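Local coordinates for Glyco_hydro_cc domain-containing protein (Cryptococcus neoformans, PDB 6UBC) that probably binds beta-1,3-glucan oligosaccharides, as an oligosaccharide-binding member of subgroup VII of glycoside hydrolase family GH128, at residues A[234-246]-A[259-273]. Residues are numbered along the deposited sequence; the frame is centred on the assembly and turned at random.
Sequences SGASAVNMLWGAG and FKALTTAPQYIIGFE
N240 and M241 pair in parallel with I269 and I270, joining strands 237-241 and 268-270 of a beta-alpha-beta unit whose crossover helix is 250-260, part of the barrel-like fold of this glycosyl hydrolase family. Three backbone bonds close the pairing: N240 N to Y268 O, I270 N to N240 O and L242 N to I270 O. Beyond the strands E273 N reaches W243 O at 2.9 Å.

V239 CG1 packs 3.6 Å from I270 CD1, the two side chains crossing near a right angle, while CG2 of V239 leans on Y268. On the face that carries M241 and I270, the extended M241 chain runs over I270, SD 3.8 Å from I270 CG2. At the end of helix 250-260, L242 CB makes a CH-pi contact over one face of the F259 ring, 4.1 Å from its centroid, and L262 CD1 covers the opposite face. The L242 and F272 side chains lie side by side, pointing the same way, with L242 CD2 3.8 Å from F272 CE1, next to helix 287-298. N240 crosses P266 at about a right angle, its OD1 3.2 Å from P266 CB, and its ND2 bonds A227 O; a water links N240 OD1 and A238 O to Y268 N, bridging the strands where they diverge.

The carboxylate of E370 lies close to that of E273. With CG anti to the backbone N (chi1 -177°) and the chain bent at chi2 (82°), E273 keeps CB over the W243 indole and brings OE1 to within 3.4 Å of M241 CE. The E273 CB contact is CH-pi, 3.7 Å from the centroid of the five-membered W243 ring, and the carboxylate plane is only 2° from the ring plane.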
# COMPACT_ATOMS: atom_id res chain seq x y z
N SER A 234 18.03 -7.79 1.94
CA SER A 234 19.07 -6.91 1.35
C SER A 234 18.61 -6.36 -0.04
O SER A 234 18.09 -7.16 -0.80
CB SER A 234 20.40 -7.65 1.27
OG SER A 234 21.46 -6.72 1.02
N GLY A 235 18.82 -5.06 -0.35
CA GLY A 235 18.60 -4.45 -1.69
C GLY A 235 17.30 -3.67 -1.75
O GLY A 235 17.06 -2.83 -2.66
N ALA A 236 16.49 -3.85 -0.72
CA ALA A 236 15.14 -3.25 -0.64
C ALA A 236 15.00 -2.50 0.69
O ALA A 236 15.65 -2.85 1.67
CB ALA A 236 14.11 -4.35 -0.77
N SER A 237 14.12 -1.50 0.75
CA SER A 237 13.89 -0.72 2.00
C SER A 237 12.66 -1.25 2.76
O SER A 237 11.57 -1.35 2.16
CB SER A 237 13.71 0.71 1.65
OG SER A 237 14.86 1.19 0.95
N ALA A 238 12.82 -1.54 4.06
CA ALA A 238 11.70 -1.75 5.00
C ALA A 238 10.88 -0.49 5.07
O ALA A 238 11.45 0.61 5.31
CB ALA A 238 12.21 -2.10 6.37
N VAL A 239 9.56 -0.62 4.97
CA VAL A 239 8.64 0.53 5.11
C VAL A 239 7.86 0.32 6.39
O VAL A 239 7.29 -0.76 6.62
CB VAL A 239 7.73 0.57 3.88
CG1 VAL A 239 6.60 1.57 4.05
CG2 VAL A 239 8.54 0.83 2.62
N ASN A 240 7.82 1.33 7.25
CA ASN A 240 7.10 1.28 8.54
C ASN A 240 5.63 1.62 8.30
O ASN A 240 5.26 2.24 7.26
CB ASN A 240 7.72 2.21 9.59
CG ASN A 240 9.16 1.88 9.90
OD1 ASN A 240 10.04 2.30 9.17
ND2 ASN A 240 9.43 1.12 10.96
N MET A 241 4.78 1.25 9.23
CA MET A 241 3.33 1.49 9.06
C MET A 241 2.64 1.64 10.40
O MET A 241 3.05 0.98 11.37
CB MET A 241 2.68 0.33 8.31
CG MET A 241 1.21 0.45 8.16
SD MET A 241 0.61 -0.54 6.77
CE MET A 241 -1.16 -0.25 6.93
N LEU A 242 1.66 2.55 10.45
CA LEU A 242 0.67 2.59 11.55
C LEU A 242 -0.67 2.13 11.00
O LEU A 242 -1.34 2.91 10.28
CB LEU A 242 0.61 3.98 12.20
CG LEU A 242 -0.37 4.07 13.36
CD1 LEU A 242 -0.11 2.98 14.40
CD2 LEU A 242 -0.37 5.44 14.00
N TRP A 243 -1.07 0.91 11.35
CA TRP A 243 -2.26 0.26 10.75
C TRP A 243 -3.54 0.98 11.18
O TRP A 243 -4.44 1.26 10.32
CB TRP A 243 -2.27 -1.21 11.17
CG TRP A 243 -3.35 -2.06 10.58
CD1 TRP A 243 -3.31 -2.83 9.46
CD2 TRP A 243 -4.69 -2.21 11.10
NE1 TRP A 243 -4.49 -3.49 9.28
CE2 TRP A 243 -5.36 -3.13 10.27
CE3 TRP A 243 -5.34 -1.71 12.22
CZ2 TRP A 243 -6.66 -3.55 10.51
CZ3 TRP A 243 -6.64 -2.13 12.47
CH2 TRP A 243 -7.28 -3.02 11.61
N GLY A 244 -3.61 1.32 12.46
CA GLY A 244 -4.85 1.88 13.02
C GLY A 244 -4.66 2.58 14.35
O GLY A 244 -3.56 3.07 14.67
N ALA A 245 -5.81 2.77 14.99
CA ALA A 245 -6.00 3.63 16.17
C ALA A 245 -5.80 2.76 17.41
O ALA A 245 -5.76 3.30 18.51
CB ALA A 245 -7.38 4.27 16.14
N GLY A 246 -5.70 1.45 17.22
CA GLY A 246 -5.31 0.53 18.32
C GLY A 246 -6.50 -0.05 19.09
O GLY A 246 -6.24 -0.45 20.23
N PHE A 259 4.53 1.17 17.25
CA PHE A 259 4.78 2.40 16.46
C PHE A 259 5.22 3.51 17.42
O PHE A 259 6.14 4.21 17.14
CB PHE A 259 3.54 2.82 15.67
CG PHE A 259 3.90 3.83 14.62
CD1 PHE A 259 4.34 3.42 13.37
CD2 PHE A 259 3.92 5.19 14.90
CE1 PHE A 259 4.77 4.32 12.41
CE2 PHE A 259 4.29 6.09 13.91
CZ PHE A 259 4.74 5.65 12.69
N LYS A 260 4.51 3.67 18.50
CA LYS A 260 4.85 4.70 19.52
C LYS A 260 6.24 4.42 20.11
O LYS A 260 6.86 5.42 20.47
CB LYS A 260 3.76 4.79 20.57
CG LYS A 260 2.41 5.21 20.07
CD LYS A 260 1.45 5.53 21.16
CE LYS A 260 1.11 7.01 21.19
NZ LYS A 260 1.01 7.53 22.58
N ALA A 261 6.78 3.18 20.13
CA ALA A 261 8.12 2.89 20.71
C ALA A 261 9.24 3.08 19.69
O ALA A 261 10.38 2.79 20.03
CB ALA A 261 8.18 1.49 21.30
N LEU A 262 8.95 3.49 18.45
CA LEU A 262 10.05 3.71 17.50
C LEU A 262 10.96 4.78 18.11
O LEU A 262 10.43 5.71 18.76
CB LEU A 262 9.47 4.11 16.13
CG LEU A 262 8.67 2.99 15.44
CD1 LEU A 262 8.01 3.52 14.16
CD2 LEU A 262 9.53 1.80 15.14
N THR A 263 12.27 4.59 17.97
CA THR A 263 13.32 5.52 18.45
C THR A 263 14.23 5.83 17.27
O THR A 263 15.09 6.67 17.37
CB THR A 263 14.05 4.96 19.68
OG1 THR A 263 14.59 3.65 19.42
CG2 THR A 263 13.15 4.90 20.90
N THR A 264 14.00 5.20 16.14
CA THR A 264 14.83 5.41 14.95
C THR A 264 13.92 5.83 13.78
O THR A 264 12.86 5.22 13.57
CB THR A 264 15.68 4.14 14.83
OG1 THR A 264 16.78 4.58 14.06
CG2 THR A 264 14.97 2.98 14.17
N ALA A 265 14.26 6.89 13.09
CA ALA A 265 13.37 7.54 12.13
C ALA A 265 13.14 6.60 10.93
O ALA A 265 14.06 6.23 10.21
CB ALA A 265 13.92 8.86 11.72
N PRO A 266 11.89 6.22 10.63
CA PRO A 266 11.63 5.50 9.38
C PRO A 266 12.10 6.27 8.14
O PRO A 266 12.08 7.51 8.16
CB PRO A 266 10.09 5.48 9.40
CG PRO A 266 9.75 5.43 10.81
CD PRO A 266 10.69 6.45 11.43
N GLN A 267 12.51 5.57 7.09
CA GLN A 267 12.58 6.18 5.73
C GLN A 267 11.18 6.46 5.17
O GLN A 267 10.99 7.55 4.64
CB GLN A 267 13.34 5.34 4.73
CG GLN A 267 14.88 5.39 4.87
CD GLN A 267 15.49 4.81 3.62
OE1 GLN A 267 16.01 5.53 2.78
NE2 GLN A 267 15.28 3.51 3.41
N TYR A 268 10.22 5.57 5.40
CA TYR A 268 8.83 5.64 4.86
C TYR A 268 7.83 5.22 5.94
O TYR A 268 8.05 4.22 6.64
CB TYR A 268 8.67 4.65 3.70
CG TYR A 268 9.70 4.79 2.61
CD1 TYR A 268 9.55 5.71 1.59
CD2 TYR A 268 10.91 4.12 2.69
CE1 TYR A 268 10.54 5.89 0.62
CE2 TYR A 268 11.88 4.27 1.72
CZ TYR A 268 11.71 5.17 0.69
OH TYR A 268 12.72 5.33 -0.25
N ILE A 269 6.69 5.92 6.00
CA ILE A 269 5.58 5.53 6.91
C ILE A 269 4.31 5.45 6.09
O ILE A 269 3.93 6.49 5.49
CB ILE A 269 5.41 6.53 8.02
CG1 ILE A 269 6.66 6.64 8.90
CG2 ILE A 269 4.22 6.11 8.84
CD1 ILE A 269 6.71 7.91 9.71
N ILE A 270 3.73 4.25 6.01
CA ILE A 270 2.35 4.10 5.46
C ILE A 270 1.32 4.35 6.57
O ILE A 270 1.44 3.80 7.69
CB ILE A 270 2.20 2.73 4.83
CG1 ILE A 270 3.16 2.59 3.65
CG2 ILE A 270 0.71 2.47 4.49
CD1 ILE A 270 3.19 1.18 3.07
N GLY A 271 0.30 5.15 6.27
CA GLY A 271 -0.82 5.47 7.14
C GLY A 271 -1.86 4.36 7.18
O GLY A 271 -1.68 3.26 6.61
N PHE A 272 -2.98 4.68 7.81
CA PHE A 272 -3.94 3.67 8.29
C PHE A 272 -4.47 2.83 7.13
O PHE A 272 -4.74 3.34 6.03
CB PHE A 272 -5.10 4.34 9.01
CG PHE A 272 -4.64 5.44 9.93
CD1 PHE A 272 -3.82 5.16 10.99
CD2 PHE A 272 -4.99 6.76 9.69
CE1 PHE A 272 -3.38 6.16 11.84
CE2 PHE A 272 -4.58 7.77 10.55
CZ PHE A 272 -3.78 7.46 11.64
N GLU A 273 -4.64 1.56 7.46
CA GLU A 273 -5.23 0.59 6.54
C GLU A 273 -6.74 0.79 6.43
O GLU A 273 -7.44 0.42 7.37
CB GLU A 273 -4.99 -0.83 7.07
CG GLU A 273 -5.51 -1.90 6.15
CD GLU A 273 -4.61 -2.27 5.00
OE1 GLU A 273 -3.44 -1.77 4.94
OE2 GLU A 273 -5.12 -3.09 4.16
O HOH W 1 10.97 2.93 6.66
O HOH W 2 14.00 1.66 5.20